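Local coordinates for probable sugar ABC transporter, sugar-binding protein (Streptococcus pneumoniae, PDB 2W7Y) that binds the blood group A trisaccharide as the solute-binding protein of a probable sugar ABC transporter, at residues Trp282-Met287 with Thr368-Gln373. Sequence-based numbering, arbitrary orientation.
Sequences WASGEM and TKILGQ. With GAL (beta-D-galactopyranose), chain C; A2G (2-acetamido-2-deoxy-alpha-D-galactopyranose), chain B.
Behind the glycan pocket of this solute-binding protein, the short helix 284-287 rests on helix 366-379 through Ser284, Ile370 and Leu371. Ser284 fits between the other two side chains. Ser284 CB lies 3.8 Å from Ile370 CD1 and 3.9 Å from Leu371 CG. The same Ile370 methyl, CD1, also reaches the backbone, 3.7 Å from Ser284 O. Ser284 OG meets Leu371 CA at 3.4 Å, the closest approach of the two segments. No hydrogen bond joins them. With OG beside its own backbone N (chi1 -69°), the hydroxyl of this buried residue is hydrogen-bonded to Val281 O, three residues back. Trp162 of strand 157-164 packs against both Ser284 and Ile370.

Two residues before Ser284, Trp282 turns away from helix 366-379 to the sugar. One face of its indole lies under galactose, with GAL C5 3.5 Å above the Trp282 ring plane and offset toward the rim. GAL C6 stands over the same face. At the ring edge, Trp282 NE1 gives A2G O6 a hydrogen bond of 2.9 Å, at 149° and in the indole plane. A weak second one goes to A2G O5. Phe157 meets the indole edge-to-face. A sugar stacked on an aromatic ring, with hydrogen bonds at the ring edge, is typical of carbohydrate-binding sites in bacterial extracellular solute-binding proteins.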
loop_
_atom_site.group_PDB
_atom_site.type_symbol
_atom_site.label_atom_id
_atom_site.label_comp_id
_atom_site.label_asym_id
_atom_site.label_seq_id
_atom_site.Cartn_x
_atom_site.Cartn_y
_atom_site.Cartn_z
ATOM N N TRP A 282 7.864 -3.906 -1.093
ATOM C CA TRP A 282 7.541 -5.185 -1.718
ATOM C C TRP A 282 7.932 -5.253 -3.198
ATOM O O TRP A 282 7.930 -6.331 -3.791
ATOM C CB TRP A 282 6.049 -5.483 -1.542
ATOM C CG TRP A 282 5.146 -4.383 -2.050
ATOM C CD1 TRP A 282 4.698 -4.221 -3.328
ATOM C CD2 TRP A 282 4.592 -3.299 -1.289
ATOM N NE1 TRP A 282 3.898 -3.110 -3.411
ATOM C CE2 TRP A 282 3.818 -2.521 -2.178
ATOM C CE3 TRP A 282 4.669 -2.909 0.055
ATOM C CZ2 TRP A 282 3.122 -1.382 -1.764
ATOM C CZ3 TRP A 282 3.977 -1.776 0.464
ATOM C CH2 TRP A 282 3.217 -1.026 -0.442
ATOM N N ALA A 283 8.277 -4.104 -3.778
ATOM C CA ALA A 283 8.731 -4.012 -5.170
ATOM C C ALA A 283 10.156 -4.528 -5.377
ATOM O O ALA A 283 10.605 -4.689 -6.514
ATOM C CB ALA A 283 8.618 -2.575 -5.665
ATOM N N SER A 284 10.848 -4.796 -4.270
ATOM C CA SER A 284 12.269 -5.161 -4.256
ATOM C C SER A 284 12.677 -6.303 -5.184
ATOM O O SER A 284 13.731 -6.231 -5.816
ATOM C CB SER A 284 12.707 -5.480 -2.830
ATOM O OG SER A 284 12.706 -4.309 -2.049
ATOM N N GLY A 285 11.855 -7.347 -5.253
ATOM C CA GLY A 285 12.120 -8.495 -6.121
ATOM C C GLY A 285 12.152 -8.163 -7.602
ATOM O O GLY A 285 12.911 -8.768 -8.367
ATOM N N GLU A 286 11.318 -7.209 -8.005
ATOM C CA GLU A 286 11.273 -6.738 -9.389
ATOM C C GLU A 286 12.358 -5.698 -9.630
ATOM O O GLU A 286 12.817 -5.499 -10.756
ATOM C CB GLU A 286 9.901 -6.128 -9.703
ATOM C CG GLU A 286 8.754 -7.128 -9.720
ATOM C CD GLU A 286 8.867 -8.122 -10.854
ATOM O OE1 GLU A 286 8.907 -9.342 -10.573
ATOM O OE2 GLU A 286 8.926 -7.685 -12.025
HETATM N N MSE A 287 12.774 -5.053 -8.548
HETATM C CA MSE A 287 13.697 -3.935 -8.620
HETATM C C MSE A 287 15.164 -4.372 -8.636
HETATM O O MSE A 287 15.989 -3.759 -9.319
HETATM C CB MSE A 287 13.412 -2.972 -7.468
HETATM C CG MSE A 287 13.269 -1.530 -7.900
HETATM SE SE MSE A 287 11.511 -0.963 -8.547
HETATM C CE MSE A 287 11.261 -2.050 -10.140
ATOM N N THR A 368 16.785 -9.402 -1.018
ATOM C CA THR A 368 16.737 -9.264 0.438
ATOM C C THR A 368 17.593 -8.086 0.933
ATOM O O THR A 368 17.252 -7.450 1.929
ATOM C CB THR A 368 17.154 -10.596 1.120
ATOM O OG1 THR A 368 16.421 -11.678 0.528
ATOM C CG2 THR A 368 16.878 -10.568 2.617
ATOM N N LYS A 369 18.679 -7.789 0.219
ATOM C CA LYS A 369 19.553 -6.653 0.533
ATOM C C LYS A 369 18.869 -5.288 0.405
ATOM O O LYS A 369 18.837 -4.531 1.373
ATOM C CB LYS A 369 20.831 -6.681 -0.318
ATOM C CG LYS A 369 21.920 -7.607 0.211
ATOM C CD LYS A 369 23.085 -7.731 -0.777
ATOM C CE LYS A 369 23.969 -6.485 -0.789
ATOM N NZ LYS A 369 25.012 -6.574 -1.846
ATOM N N ILE A 370 18.332 -4.968 -0.776
ATOM C CA ILE A 370 17.653 -3.674 -0.958
ATOM C C ILE A 370 16.296 -3.628 -0.265
ATOM O O ILE A 370 15.805 -2.551 0.041
ATOM C CB ILE A 370 17.546 -3.165 -2.454
ATOM C CG1 ILE A 370 16.346 -3.767 -3.210
ATOM C CG2 ILE A 370 18.878 -3.254 -3.191
ATOM C CD1 ILE A 370 16.459 -5.205 -3.595
ATOM N N LEU A 371 15.705 -4.797 -0.014
ATOM C CA LEU A 371 14.480 -4.893 0.779
ATOM C C LEU A 371 14.733 -4.358 2.182
ATOM O O LEU A 371 14.006 -3.487 2.660
ATOM C CB LEU A 371 14.003 -6.343 0.875
ATOM C CG LEU A 371 12.512 -6.708 0.894
ATOM C CD1 LEU A 371 12.357 -8.084 1.517
ATOM C CD2 LEU A 371 11.609 -5.701 1.581
ATOM N N GLY A 372 15.771 -4.883 2.826
ATOM C CA GLY A 372 16.191 -4.438 4.151
ATOM C C GLY A 372 16.610 -2.982 4.168
ATOM O O GLY A 372 16.373 -2.278 5.151
ATOM N N GLN A 373 17.231 -2.535 3.076
ATOM C CA GLN A 373 17.629 -1.137 2.909
ATOM C C GLN A 373 16.406 -0.232 2.815
ATOM O O GLN A 373 16.348 0.814 3.461
ATOM C CB GLN A 373 18.513 -0.963 1.665
ATOM C CG GLN A 373 19.230 0.384 1.617
ATOM C CD GLN A 373 19.722 0.778 0.231
ATOM O OE1 GLN A 373 19.782 -0.042 -0.692
ATOM N NE2 GLN A 373 20.085 2.047 0.082
HETATM C C1 GAL C . 0.959 -6.995 -2.443
HETATM C C2 GAL C . 0.001 -5.960 -3.036
HETATM C C3 GAL C . 0.481 -4.539 -2.729
HETATM C C4 GAL C . 0.844 -4.363 -1.250
HETATM C C5 GAL C . 1.827 -5.470 -0.843
HETATM C C6 GAL C . 2.279 -5.402 0.618
HETATM O O1 GAL C . 0.350 -8.265 -2.501
HETATM O O2 GAL C . -0.058 -6.169 -4.432
HETATM O O3 GAL C . -0.498 -3.606 -3.125
HETATM O O4 GAL C . -0.334 -4.403 -0.480
HETATM O O5 GAL C . 1.240 -6.734 -1.084
HETATM O O6 GAL C . 3.510 -6.088 0.751
HETATM O O5 A2G B . 0.858 -2.214 -4.509
HETATM C C1 A2G B . -0.229 -2.375 -3.559
HETATM C C2 A2G B . -1.392 -1.519 -4.035
HETATM N N2 A2G B . -2.549 -1.656 -3.150
HETATM C C3 A2G B . -1.821 -1.972 -5.437
HETATM O O3 A2G B . -2.975 -1.242 -5.861
HETATM C C4 A2G B . -0.664 -1.822 -6.426
HETATM O O4 A2G B . -0.315 -0.439 -6.574
HETATM C C5 A2G B . 0.540 -2.610 -5.896
HETATM C C6 A2G B . 1.769 -2.442 -6.787
HETATM O O6 A2G B . 2.874 -3.102 -6.165
HETATM C C7 A2G B . -3.151 -0.603 -2.610
HETATM O O7 A2G B . -2.794 0.565 -2.765
HETATM C C8 A2G B . -4.353 -0.950 -1.737
#